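Local coordinates for protein putative isomerase YbhH (Escherichia coli, PDB 6OTV) that is of unconfirmed function but probably acts as an isomerase of the PrpF family, at residues V7-G12 and V100-I105; F18-H23 and I105-I110; D182-D185 and T190-D193. All coordinates share one frame; numbering follows the deposited sequence.

Interaction 1 of 3, residues V7-G12 and V100-I105; sequences VMMRGG and VGAFAI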
loop_
_atom_site.group_PDB
_atom_site.type_symbol
_atom_site.label_atom_id
_atom_site.label_comp_id
_atom_site.label_asym_id
_atom_site.label_seq_id
_atom_site.Cartn_x
_atom_site.Cartn_y
_atom_site.Cartn_z
ATOM N N VAL A 7 -13.927 -24.533 -1.762
ATOM C CA VAL A 7 -14.728 -23.972 -0.680
ATOM C C VAL A 7 -15.776 -23.065 -1.309
ATOM O O VAL A 7 -15.430 -22.117 -2.023
ATOM C CB VAL A 7 -13.874 -23.182 0.330
ATOM C CG1 VAL A 7 -14.768 -22.471 1.337
ATOM C CG2 VAL A 7 -12.886 -24.093 1.047
ATOM N N MET A 8 -17.051 -23.355 -1.059
ATOM C CA MET A 8 -18.124 -22.456 -1.464
ATOM C C MET A 8 -18.386 -21.470 -0.340
ATOM O O MET A 8 -18.525 -21.864 0.823
ATOM C CB MET A 8 -19.408 -23.213 -1.802
ATOM C CG MET A 8 -20.555 -22.328 -2.260
ATOM S SD MET A 8 -22.081 -23.260 -2.532
ATOM C CE MET A 8 -21.574 -24.373 -3.839
ATOM N N MET A 9 -18.443 -20.193 -0.687
ATOM C CA MET A 9 -18.769 -19.149 0.267
ATOM C C MET A 9 -19.785 -18.207 -0.352
ATOM O O MET A 9 -19.775 -17.964 -1.564
ATOM C CB MET A 9 -17.532 -18.341 0.691
ATOM C CG MET A 9 -16.394 -19.156 1.276
ATOM S SD MET A 9 -15.059 -18.086 1.845
ATOM C CE MET A 9 -15.824 -17.330 3.281
ATOM N N ARG A 10 -20.671 -17.686 0.489
ATOM C CA ARG A 10 -21.428 -16.498 0.123
ATOM C C ARG A 10 -20.552 -15.284 0.392
ATOM O O ARG A 10 -20.056 -15.103 1.510
ATOM C CB ARG A 10 -22.734 -16.402 0.906
ATOM C CG ARG A 10 -23.495 -15.099 0.649
ATOM C CD ARG A 10 -24.730 -14.965 1.523
ATOM N NE ARG A 10 -24.397 -14.982 2.945
ATOM C CZ ARG A 10 -23.894 -13.946 3.610
ATOM N NH1 ARG A 10 -23.654 -12.801 2.982
ATOM N NH2 ARG A 10 -23.623 -14.057 4.904
ATOM N N GLY A 11 -20.327 -14.480 -0.640
ATOM C CA GLY A 11 -19.650 -13.213 -0.470
ATOM C C GLY A 11 -20.612 -12.076 -0.739
ATOM O O GLY A 11 -20.918 -11.785 -1.899
ATOM N N GLY A 12 -21.103 -11.439 0.315
ATOM C CA GLY A 12 -22.110 -10.408 0.134
ATOM C C GLY A 12 -23.358 -11.010 -0.483
ATOM O O GLY A 12 -23.943 -11.961 0.048
ATOM N N VAL A 100 -12.684 -13.053 0.688
ATOM C CA VAL A 100 -11.266 -13.326 0.461
ATOM C C VAL A 100 -10.503 -13.353 1.781
ATOM O O VAL A 100 -9.715 -14.272 2.044
ATOM C CB VAL A 100 -10.672 -12.294 -0.514
ATOM C CG1 VAL A 100 -9.158 -12.450 -0.601
ATOM C CG2 VAL A 100 -11.304 -12.446 -1.893
ATOM N N GLY A 101 -10.728 -12.349 2.633
ATOM C CA GLY A 101 -9.962 -12.247 3.868
ATOM C C GLY A 101 -10.176 -13.430 4.792
ATOM O O GLY A 101 -9.219 -14.004 5.319
ATOM N N ALA A 102 -11.439 -13.810 5.003
ATOM C CA ALA A 102 -11.733 -14.954 5.858
ATOM C C ALA A 102 -11.186 -16.243 5.261
ATOM O O ALA A 102 -10.715 -17.125 5.990
ATOM C CB ALA A 102 -13.241 -15.068 6.086
ATOM N N PHE A 103 -11.240 -16.372 3.934
ATOM C CA PHE A 103 -10.698 -17.561 3.289
ATOM C C PHE A 103 -9.184 -17.630 3.449
ATOM O O PHE A 103 -8.625 -18.711 3.666
ATOM C CB PHE A 103 -11.092 -17.576 1.812
ATOM C CG PHE A 103 -10.583 -18.770 1.056
ATOM C CD1 PHE A 103 -11.288 -19.964 1.065
ATOM C CD2 PHE A 103 -9.407 -18.696 0.328
ATOM C CE1 PHE A 103 -10.821 -21.068 0.366
ATOM C CE2 PHE A 103 -8.936 -19.797 -0.374
ATOM C CZ PHE A 103 -9.647 -20.982 -0.354
ATOM N N ALA A 104 -8.506 -16.485 3.349
ATOM C CA ALA A 104 -7.054 -16.474 3.485
ATOM C C ALA A 104 -6.627 -16.867 4.893
ATOM O O ALA A 104 -5.615 -17.554 5.073
ATOM C CB ALA A 104 -6.504 -15.096 3.121
ATOM N N ILE A 105 -7.392 -16.448 5.903
ATOM C CA ILE A 105 -7.052 -16.789 7.280
ATOM C C ILE A 105 -7.291 -18.271 7.543
ATOM O O ILE A 105 -6.457 -18.948 8.157
ATOM C CB ILE A 105 -7.843 -15.901 8.256
ATOM C CG1 ILE A 105 -7.486 -14.427 8.040
ATOM C CG2 ILE A 105 -7.569 -16.314 9.694
ATOM C CD1 ILE A 105 -8.452 -13.456 8.683
#
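F103 swings its ring out from helix 94-106 toward strand 3-11 by placing CG opposite the backbone N (chi1 -180°), while M9 turns its CG beside its own N and bends near the end of its chain, carrying SD and CE across to the helix. V7 meets the ring at its edge: CB lies 3.7 Å from F103 CE1, and CG2, which is in the plane of the ring, lies equally near that same atom. The ring is therefore met along its edge by the branch point of the valine and one methyl. M9 touches the root of the same side chain, its SD being 4.0 Å from F103 CB. That sulfur is 5.5 Å from the centroid of the F103 ring and 70° off the ring normal, an oblique Met-aromatic contact. One helix position earlier, A102 CB receives M9 CE at 4.4 Å, a loose touch.

The two segments run roughly antiparallel, the short axes at 147° with a closest approach of 10.3 Å, a spacing filled by these side chains. Strand alternation explains the choice of residues: V7 and M9 face the helix, whereas M8 and R10 do not. This is helix-on-strand packing, consistent with the DAP epimerase clan fold, in which strands wrap around a central helix. V100 points away from strand 3-11 and packs on I121 of strand 116-123.

M9 also packs against F18 of the adjoining strand and T339 of strand 332-344. Y143, from a loop, reaches both M9 and A102.

Interaction 2 of 3, residues F18-H23 and I105-I110; sequences FLLAEH and IENGLI. With EDO (1,2-ethanediol), chain L.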
loop_
_atom_site.group_PDB
_atom_site.type_symbol
_atom_site.label_atom_id
_atom_site.label_comp_id
_atom_site.label_asym_id
_atom_site.label_seq_id
_atom_site.Cartn_x
_atom_site.Cartn_y
_atom_site.Cartn_z
ATOM N N PHE A 18 -14.254 -20.692 -3.901
ATOM C CA PHE A 18 -13.009 -20.072 -3.473
ATOM C C PHE A 18 -11.913 -21.127 -3.564
ATOM O O PHE A 18 -12.008 -22.187 -2.935
ATOM C CB PHE A 18 -13.140 -19.504 -2.059
ATOM C CG PHE A 18 -13.906 -18.204 -2.000
ATOM C CD1 PHE A 18 -15.274 -18.178 -2.217
ATOM C CD2 PHE A 18 -13.253 -17.009 -1.735
ATOM C CE1 PHE A 18 -15.980 -16.986 -2.171
ATOM C CE2 PHE A 18 -13.950 -15.813 -1.686
ATOM C CZ PHE A 18 -15.316 -15.801 -1.906
ATOM N N LEU A 19 -10.891 -20.843 -4.368
ATOM C CA LEU A 19 -9.861 -21.807 -4.716
ATOM C C LEU A 19 -8.487 -21.220 -4.438
ATOM O O LEU A 19 -8.281 -20.007 -4.535
ATOM C CB LEU A 19 -9.952 -22.206 -6.197
ATOM C CG LEU A 19 -11.305 -22.732 -6.684
ATOM C CD1 LEU A 19 -11.339 -22.809 -8.203
ATOM C CD2 LEU A 19 -11.594 -24.094 -6.068
ATOM N N LEU A 20 -7.549 -22.093 -4.086
ATOM C CA LEU A 20 -6.145 -21.723 -3.994
ATOM C C LEU A 20 -5.496 -21.872 -5.361
ATOM O O LEU A 20 -5.707 -22.871 -6.054
ATOM C CB LEU A 20 -5.415 -22.596 -2.973
ATOM C CG LEU A 20 -5.806 -22.429 -1.507
ATOM C CD1 LEU A 20 -5.174 -23.530 -0.673
ATOM C CD2 LEU A 20 -5.378 -21.063 -1.000
ATOM N N ALA A 21 -4.700 -20.872 -5.746
ATOM C CA ALA A 21 -4.047 -20.905 -7.050
ATOM C C ALA A 21 -3.108 -22.094 -7.200
ATOM O O ALA A 21 -2.834 -22.510 -8.332
ATOM C CB ALA A 21 -3.291 -19.597 -7.290
ATOM N N GLU A 22 -2.615 -22.651 -6.088
ATOM C CA GLU A 22 -1.786 -23.853 -6.147
ATOM C C GLU A 22 -2.480 -24.976 -6.904
ATOM O O GLU A 22 -1.831 -25.747 -7.619
ATOM C CB GLU A 22 -1.449 -24.336 -4.737
ATOM C CG GLU A 22 -0.326 -23.621 -4.041
ATOM C CD GLU A 22 -0.179 -24.089 -2.605
ATOM O OE1 GLU A 22 -1.074 -24.822 -2.130
ATOM O OE2 GLU A 22 0.827 -23.729 -1.955
ATOM N N HIS A 23 -3.795 -25.094 -6.745
ATOM C CA HIS A 23 -4.541 -26.248 -7.220
ATOM C C HIS A 23 -5.023 -26.099 -8.656
ATOM O O HIS A 23 -5.808 -26.931 -9.122
ATOM C CB HIS A 23 -5.724 -26.511 -6.288
ATOM C CG HIS A 23 -5.315 -26.793 -4.876
ATOM N ND1 HIS A 23 -6.088 -26.439 -3.790
ATOM C CD2 HIS A 23 -4.212 -27.395 -4.372
ATOM C CE1 HIS A 23 -5.478 -26.811 -2.678
ATOM N NE2 HIS A 23 -4.338 -27.394 -3.004
ATOM N N ILE A 105 -7.392 -16.448 5.903
ATOM C CA ILE A 105 -7.052 -16.789 7.280
ATOM C C ILE A 105 -7.291 -18.271 7.543
ATOM O O ILE A 105 -6.457 -18.948 8.157
ATOM C CB ILE A 105 -7.843 -15.901 8.256
ATOM C CG1 ILE A 105 -7.486 -14.427 8.040
ATOM C CG2 ILE A 105 -7.569 -16.314 9.694
ATOM C CD1 ILE A 105 -8.452 -13.456 8.683
ATOM N N GLU A 106 -8.423 -18.805 7.077
ATOM C CA GLU A 106 -8.716 -20.215 7.314
ATOM C C GLU A 106 -7.740 -21.144 6.603
ATOM O O GLU A 106 -7.563 -22.286 7.042
ATOM C CB GLU A 106 -10.147 -20.543 6.883
ATOM C CG GLU A 106 -11.222 -19.882 7.732
ATOM C CD GLU A 106 -12.566 -20.567 7.593
ATOM O OE1 GLU A 106 -12.672 -21.752 7.967
ATOM O OE2 GLU A 106 -13.516 -19.927 7.096
ATOM N N ASN A 107 -7.098 -20.686 5.526
ATOM C CA ASN A 107 -6.170 -21.511 4.761
ATOM C C ASN A 107 -4.711 -21.149 5.022
ATOM O O ASN A 107 -3.834 -21.524 4.236
ATOM C CB ASN A 107 -6.486 -21.416 3.267
ATOM C CG ASN A 107 -7.819 -22.051 2.910
ATOM O OD1 ASN A 107 -7.890 -23.242 2.607
ATOM N ND2 ASN A 107 -8.886 -21.257 2.947
ATOM N N GLY A 108 -4.432 -20.423 6.104
ATOM C CA GLY A 108 -3.063 -20.175 6.516
ATOM C C GLY A 108 -2.256 -19.254 5.626
ATOM O O GLY A 108 -1.025 -19.288 5.679
ATOM N N LEU A 109 -2.906 -18.430 4.805
ATOM C CA LEU A 109 -2.184 -17.460 3.991
ATOM C C LEU A 109 -1.751 -16.231 4.779
ATOM O O LEU A 109 -0.923 -15.458 4.285
ATOM C CB LEU A 109 -3.045 -17.028 2.801
ATOM C CG LEU A 109 -3.504 -18.154 1.877
ATOM C CD1 LEU A 109 -4.322 -17.594 0.731
ATOM C CD2 LEU A 109 -2.309 -18.937 1.361
ATOM N N ILE A 110 -2.287 -16.035 5.982
ATOM C CA ILE A 110 -1.913 -14.910 6.832
ATOM C C ILE A 110 -2.273 -15.273 8.267
ATOM O O ILE A 110 -3.267 -15.960 8.518
ATOM C CB ILE A 110 -2.601 -13.601 6.374
ATOM C CG1 ILE A 110 -2.226 -12.436 7.294
ATOM C CG2 ILE A 110 -4.115 -13.780 6.301
ATOM C CD1 ILE A 110 -2.877 -11.127 6.920
HETATM C C1 EDO L . -0.728 -20.318 -1.846
HETATM O O1 EDO L . -0.306 -19.003 -2.231
HETATM C C2 EDO L . -1.962 -20.722 -2.645
HETATM O O2 EDO L . -1.669 -20.686 -4.046
#
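This is a small apolar surface contact between L20, at the end of strand 14-20, and the turn that terminates helix 94-106. Its main touch is between two leucine methyls, L20 CD2 and L109 CD1, 4.0 Å apart, the two side chains lying alongside one another and pointing opposite ways. L20 CG lies beside its backbone N (chi1 -67°), which carries CD2 toward the turn. N107 adds a looser contact at the margin, its OD1 lying 4.3 Å from L20 CD1; the amide nitrogen ND2 is hydrogen-bonded to F103 O, one turn back.

L109 is presented by a Schellman motif. G108, with positive phi (70°), is its C-prime residue: G108 N bonds to I105 O at 3.2 Å, and L109 N returns to A104 O. I110, just beyond, packs on R118 of the second subunit.

A 1,2-ethanediol, probably from the crystallisation liquor, bridges one side of the pair. Its C2 lies 3.8 Å from L20 CD2 and its C1 equally close to L109 CD2, while O2 takes a weak hydrogen bond from E22 N (3.0 Å, 129° at the hydrogen). R65 N also bonds to the diol.

L20 rests on F103 of helix 94-106, and L109 leans on A104 of that helix and on I63 of strand 59-65, the parallel neighbour of strand 14-20.

Interaction 3 of 3, residues D182-D185 and T190-D193; sequences DYFD and TCID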
loop_
_atom_site.group_PDB
_atom_site.type_symbol
_atom_site.label_atom_id
_atom_site.label_comp_id
_atom_site.label_asym_id
_atom_site.label_seq_id
_atom_site.Cartn_x
_atom_site.Cartn_y
_atom_site.Cartn_z
ATOM N N ASP A 182 -18.901 18.084 -17.548
ATOM C CA ASP A 182 -18.783 18.180 -18.993
ATOM C C ASP A 182 -20.177 18.246 -19.604
ATOM O O ASP A 182 -21.191 18.055 -18.925
ATOM C CB ASP A 182 -17.996 16.995 -19.561
ATOM C CG ASP A 182 -16.556 16.979 -19.093
ATOM O OD1 ASP A 182 -15.873 18.014 -19.239
ATOM O OD2 ASP A 182 -16.111 15.938 -18.566
ATOM N N TYR A 183 -20.222 18.529 -20.901
ATOM C CA TYR A 183 -21.479 18.631 -21.630
ATOM C C TYR A 183 -21.378 17.822 -22.912
ATOM O O TYR A 183 -20.452 18.018 -23.705
ATOM C CB TYR A 183 -21.826 20.091 -21.942
ATOM C CG TYR A 183 -22.113 20.912 -20.708
ATOM C CD1 TYR A 183 -23.411 21.056 -20.233
ATOM C CD2 TYR A 183 -21.086 21.536 -20.012
ATOM C CE1 TYR A 183 -23.679 21.803 -19.101
ATOM C CE2 TYR A 183 -21.343 22.286 -18.879
ATOM C CZ TYR A 183 -22.641 22.415 -18.427
ATOM O OH TYR A 183 -22.900 23.160 -17.300
ATOM N N PHE A 184 -22.323 16.907 -23.099
ATOM C CA PHE A 184 -22.426 16.122 -24.319
ATOM C C PHE A 184 -23.895 16.048 -24.700
ATOM O O PHE A 184 -24.728 15.655 -23.878
ATOM C CB PHE A 184 -21.845 14.716 -24.134
ATOM C CG PHE A 184 -20.424 14.704 -23.645
ATOM C CD1 PHE A 184 -19.372 14.896 -24.525
ATOM C CD2 PHE A 184 -20.141 14.497 -22.308
ATOM C CE1 PHE A 184 -18.065 14.883 -24.077
ATOM C CE2 PHE A 184 -18.839 14.481 -21.854
ATOM C CZ PHE A 184 -17.798 14.675 -22.738
ATOM N N ASP A 185 -24.207 16.444 -25.936
ATOM C CA ASP A 185 -25.587 16.483 -26.423
ATOM C C ASP A 185 -26.458 17.363 -25.529
ATOM O O ASP A 185 -27.610 17.036 -25.238
ATOM C CB ASP A 185 -26.172 15.073 -26.540
ATOM C CG ASP A 185 -25.269 14.131 -27.313
ATOM O OD1 ASP A 185 -24.219 14.587 -27.813
ATOM O OD2 ASP A 185 -25.608 12.932 -27.418
ATOM N N THR A 190 -20.937 14.290 -15.495
ATOM C CA THR A 190 -19.681 14.301 -14.757
ATOM C C THR A 190 -18.890 13.045 -15.087
ATOM O O THR A 190 -19.405 11.929 -14.960
ATOM C CB THR A 190 -19.913 14.394 -13.244
ATOM O OG1 THR A 190 -20.276 15.737 -12.897
ATOM C CG2 THR A 190 -18.653 14.004 -12.483
ATOM N N CYS A 191 -17.646 13.231 -15.517
ATOM C CA CYS A 191 -16.739 12.130 -15.805
ATOM C C CYS A 191 -15.770 11.983 -14.640
ATOM O O CYS A 191 -14.991 12.899 -14.357
ATOM C CB CYS A 191 -15.988 12.373 -17.113
ATOM S SG CYS A 191 -17.069 12.522 -18.553
ATOM N N ILE A 192 -15.828 10.840 -13.961
ATOM C CA ILE A 192 -15.011 10.599 -12.782
ATOM C C ILE A 192 -14.484 9.170 -12.831
ATOM O O ILE A 192 -15.154 8.253 -13.318
ATOM C CB ILE A 192 -15.800 10.872 -11.479
ATOM C CG1 ILE A 192 -14.884 10.805 -10.256
ATOM C CG2 ILE A 192 -16.960 9.903 -11.338
ATOM C CD1 ILE A 192 -15.567 11.206 -8.965
ATOM N N ASP A 193 -13.259 8.994 -12.343
ATOM C CA ASP A 193 -12.569 7.707 -12.314
ATOM C C ASP A 193 -12.228 7.408 -10.856
ATOM O O ASP A 193 -11.146 7.758 -10.377
ATOM C CB ASP A 193 -11.320 7.744 -13.200
ATOM C CG ASP A 193 -10.682 6.377 -13.383
ATOM O OD1 ASP A 193 -11.261 5.368 -12.927
ATOM O OD2 ASP A 193 -9.594 6.314 -13.990
#
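D182 OD2 is hydrogen-bonded to T177 OG1 and also lies 3.5 Å from C191 SG, across the hairpin. The other carboxylate oxygen, OD1, is bonded to N179 ND2, so residues just upstream grip both oxygens and should fix the rotation of this buried group. With CG beside the backbone N (chi1 -65°), the carboxylate end comes closer to strand 187-193 than the start of the side chain does; OD2 is also 3.9 Å from C191 CB.

F184, two residues further on, reaches the same sulfur: its CE2 is 4.2 Å from C191 SG, which approaches the ring obliquely. C191 thus sits beside a carboxylate and an aromatic ring at once, and its thiol is the meeting point of the contact.

The framework is an antiparallel beta hairpin, in which D182 and T190 have their CA atoms 5.8 Å apart and the backbones of D182 and V189 are hydrogen-bonded. T190 CB points away from the partner segment, and its OG1 is held by V295 N and Q180 O.

Helix 221-237 covers the F184 side through I230, Q233 and A237, while M238, just past that helix, packs on C191. Strand 187-193 continues into pairing with strand 197-202 through backbone hydrogen bonds of T190 with I200 and I192 with V198.

Overall arrangement
From the N terminus, strands 3-11 and 14-20 come first as antiparallel neighbours, and helix 94-106 later packs on both. Interaction 1 closes a loop of 87 intervening residues and interaction 2 one of 81; their segments alternate along the chain, so the two loops cross. They share I105, lie about 10 Å apart between centres, and touch directly, with V7 and F18 joined by backbone bonding and F18 packing on F103. Together they fasten successive parts of one helix to adjacent strands. Interaction 3 follows in series, a local hairpin joining strands 182-184 and 187-193. Its centre is about 37 Å from that of interaction 1 and about 42 Å from that of interaction 2, across the chain's centre.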